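Local coordinates for putative cytochrome P450 hydroxylase (Chondromyces apiculatus DSM 436, PDB 6GMF), which binds a haem and, as a cytochrome P450, probably acts as a monooxygenase that hydroxylates terpenes, at residues 104-109 with 139-144. Numbering follows the deposited sequence.
Sequences AQLEPR and MIVIAE
Arg109 and Glu144 lock together side-on across two helices of the cytochrome P450 fold, on helix 107-119 and near the end of helix 136-145. Arg109 NE gives its hydrogen to Glu144 OE1 at 2.7 Å, and Arg109 NH2 gives one to Glu144 OE2 at 2.7 Å, both nearly straight. Each oxygen accepts through its syn lone pair, and the guanidinium and carboxylate planes lie only 1° apart, so the paired bonds hold the two groups coplanar and fix their rotation. Arg109 reaches there with CG anti to the backbone nitrogen (chi1 179°) and a bend at chi2 (52°) that turns CD and the guanidinium toward the carboxylate. This bidentate ion pair is the close-fitting part of the contact, although both residues are partly exposed; here Arg153 shares Glu144 OE2. A leucine in place of Arg109 would probably cost the Glu144 carboxylate both bonds to the guanidinium, leaving it to its salt bridge with Arg153 and freer to turn. Beneath the ion pair lies the loose, apolar part: Leu106, itself partly exposed, points toward buried Val141, which also packs on Ile110 and Ile113. The next residue, Ile142, packs on Leu230 and Asn235 of helix 220-251 and touches the haem. The single apolar touch between the segments is Leu106 CD1 against Val141 CG1, a loose 4.2 Å.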
ATOM      1  N   ALA A 104      16.842  -3.872   3.950  1.00 20.91           N
ATOM      2  CA  ALA A 104      17.863  -4.013   2.913  1.00 21.71           C
ATOM      3  C   ALA A 104      18.444  -5.431   2.931  1.00 21.30           C
ATOM      4  O   ALA A 104      18.758  -5.986   1.872  1.00 22.51           O
ATOM      5  CB  ALA A 104      18.959  -2.966   3.068  1.00 22.59           C
ATOM      6  N   GLN A 105      18.589  -5.984   4.134  1.00 22.86           N
ATOM      7  CA  GLN A 105      19.187  -7.304   4.300  1.00 24.74           C
ATOM      8  C   GLN A 105      18.257  -8.408   3.746  1.00 25.80           C
ATOM      9  O   GLN A 105      18.746  -9.531   3.502  1.00 26.56           O
ATOM     10  CB  GLN A 105      19.606  -7.524   5.749  1.00 26.52           C
ATOM     11  CG  GLN A 105      20.856  -6.720   6.121  1.00 26.12           C
ATOM     12  CD  GLN A 105      21.432  -7.145   7.451  1.00 28.76           C
ATOM     13  OE1 GLN A 105      20.857  -7.967   8.152  1.00 30.00           O
ATOM     14  NE2 GLN A 105      22.582  -6.583   7.812  1.00 29.13           N
ATOM     15  N   LEU A 106      16.977  -8.103   3.468  1.00 25.92           N
ATOM     16  CA  LEU A 106      16.040  -9.112   2.893  1.00 24.31           C
ATOM     17  C   LEU A 106      16.268  -9.336   1.400  1.00 22.97           C
ATOM     18  O   LEU A 106      15.720 -10.284   0.862  1.00 22.12           O
ATOM     19  CB  LEU A 106      14.605  -8.630   3.106  1.00 25.29           C
ATOM     20  CG  LEU A 106      14.018  -8.798   4.501  1.00 29.54           C
ATOM     21  CD1 LEU A 106      12.710  -8.040   4.623  1.00 32.41           C
ATOM     22  CD2 LEU A 106      13.806 -10.264   4.821  1.00 33.83           C
ATOM     23  N   GLU A 107      17.070  -8.509   0.710  1.00 21.73           N
ATOM     24  CA  GLU A 107      17.039  -8.519  -0.743  1.00 22.39           C
ATOM     25  C   GLU A 107      17.407  -9.901  -1.319  1.00 24.50           C
ATOM     26  O   GLU A 107      16.802 -10.357  -2.298  1.00 22.42           O
ATOM     27  CB  GLU A 107      17.905  -7.385  -1.314  1.00 20.85           C
ATOM     28  CG  GLU A 107      18.039  -7.470  -2.808  1.00 22.99           C
ATOM     29  CD  GLU A 107      18.709  -6.311  -3.510  1.00 25.08           C
ATOM     30  OE1 GLU A 107      19.135  -5.390  -2.823  1.00 27.38           O
ATOM     31  OE2 GLU A 107      18.762  -6.338  -4.748  1.00 28.45           O
ATOM     32  N   PRO A 108      18.456 -10.605  -0.833  1.00 22.78           N
ATOM     33  CA  PRO A 108      18.749 -11.935  -1.373  1.00 24.71           C
ATOM     34  C   PRO A 108      17.577 -12.923  -1.274  1.00 22.27           C
ATOM     35  O   PRO A 108      17.299 -13.650  -2.253  1.00 25.00           O
ATOM     36  CB  PRO A 108      19.988 -12.385  -0.572  1.00 23.88           C
ATOM     37  CG  PRO A 108      20.665 -11.036  -0.265  1.00 24.96           C
ATOM     38  CD  PRO A 108      19.507 -10.110   0.072  1.00 24.42           C
ATOM     39  N   ARG A 109      16.901 -12.931  -0.138  1.00 21.16           N
ATOM     40  CA  ARG A 109      15.750 -13.838   0.062  1.00 24.28           C
ATOM     41  C   ARG A 109      14.592 -13.411  -0.845  1.00 23.14           C
ATOM     42  O   ARG A 109      13.892 -14.244  -1.320  1.00 25.35           O
ATOM     43  CB  ARG A 109      15.311 -13.804   1.521  1.00 24.53           C
ATOM     44  CG  ARG A 109      14.116 -14.693   1.811  1.00 25.89           C
ATOM     45  CD  ARG A 109      14.283 -16.117   1.338  1.00 27.63           C
ATOM     46  NE  ARG A 109      13.029 -16.824   1.527  1.00 25.42           N
ATOM     47  CZ  ARG A 109      12.578 -17.784   0.751  1.00 27.00           C
ATOM     48  NH1 ARG A 109      13.298 -18.209  -0.269  1.00 31.55           N
ATOM     49  NH2 ARG A 109      11.399 -18.312   0.983  1.00 28.49           N
ATOM     50  N   MET A 139       3.051 -11.212   0.956  1.00 17.36           N
ATOM     51  CA  MET A 139       2.603 -12.042   2.028  1.00 18.30           C
ATOM     52  C   MET A 139       3.714 -13.000   2.488  1.00 17.86           C
ATOM     53  O   MET A 139       3.931 -13.197   3.747  1.00 17.53           O
ATOM     54  CB  MET A 139       1.388 -12.802   1.495  1.00 23.58           C
ATOM     55  CG  MET A 139       0.652 -13.598   2.485  1.00 26.48           C
ATOM     56  SD  MET A 139      -0.365 -14.664   1.407  1.00 27.65           S
ATOM     57  CE  MET A 139      -1.484 -13.398   0.834  1.00 23.30           C
ATOM     58  N   ILE A 140       4.457 -13.585   1.549  1.00 17.99           N
ATOM     59  CA  ILE A 140       5.552 -14.506   1.884  1.00 17.67           C
ATOM     60  C   ILE A 140       6.644 -13.714   2.623  1.00 17.80           C
ATOM     61  O   ILE A 140       7.149 -14.148   3.663  1.00 17.22           O
ATOM     62  CB  ILE A 140       6.126 -15.184   0.635  1.00 19.23           C
ATOM     63  CG1 ILE A 140       5.117 -16.100  -0.057  1.00 19.43           C
ATOM     64  CG2 ILE A 140       7.408 -15.924   0.942  1.00 20.21           C
ATOM     65  CD1 ILE A 140       5.556 -16.489  -1.501  1.00 19.93           C
ATOM     66  N   VAL A 141       7.000 -12.544   2.095  1.00 16.87           N
ATOM     67  CA  VAL A 141       8.058 -11.750   2.678  1.00 17.25           C
ATOM     68  C   VAL A 141       7.700 -11.319   4.095  1.00 17.13           C
ATOM     69  O   VAL A 141       8.499 -11.545   5.014  1.00 19.42           O
ATOM     70  CB  VAL A 141       8.396 -10.529   1.826  1.00 19.27           C
ATOM     71  CG1 VAL A 141       9.362  -9.627   2.577  1.00 20.05           C
ATOM     72  CG2 VAL A 141       8.947 -10.978   0.501  1.00 19.28           C
ATOM     73  N   ILE A 142       6.469 -10.845   4.309  1.00 17.81           N
ATOM     74  CA  ILE A 142       6.098 -10.364   5.655  1.00 17.38           C
ATOM     75  C   ILE A 142       5.984 -11.527   6.639  1.00 17.28           C
ATOM     76  O   ILE A 142       6.362 -11.368   7.819  1.00 17.92           O
ATOM     77  CB  ILE A 142       4.889  -9.411   5.685  1.00 18.80           C
ATOM     78  CG1 ILE A 142       4.953  -8.448   6.872  1.00 19.65           C
ATOM     79  CG2 ILE A 142       3.564 -10.168   5.660  1.00 18.06           C
ATOM     80  CD1 ILE A 142       6.129  -7.481   6.817  1.00 20.95           C
ATOM     81  N   ALA A 143       5.448 -12.677   6.204  1.00 17.00           N
ATOM     82  CA  ALA A 143       5.425 -13.847   7.103  1.00 16.81           C
ATOM     83  C   ALA A 143       6.859 -14.246   7.502  1.00 18.53           C
ATOM     84  O   ALA A 143       7.124 -14.577   8.639  1.00 20.57           O
ATOM     85  CB  ALA A 143       4.670 -14.957   6.417  1.00 16.52           C
ATOM     86  N   GLU A 144       7.806 -14.184   6.578  1.00 17.38           N
ATOM     87  CA  GLU A 144       9.185 -14.551   6.955  1.00 20.18           C
ATOM     88  C   GLU A 144       9.739 -13.513   7.926  1.00 20.67           C
ATOM     89  O   GLU A 144      10.412 -13.883   8.914  1.00 21.51           O
ATOM     90  CB  GLU A 144      10.048 -14.716   5.710  1.00 24.13           C
ATOM     91  CG  GLU A 144       9.651 -16.001   5.018  1.00 26.63           C
ATOM     92  CD  GLU A 144      10.519 -16.482   3.891  1.00 31.25           C
ATOM     93  OE1 GLU A 144      11.668 -15.935   3.718  1.00 33.29           O
ATOM     94  OE2 GLU A 144      10.025 -17.396   3.176  1.00 32.76           O
TER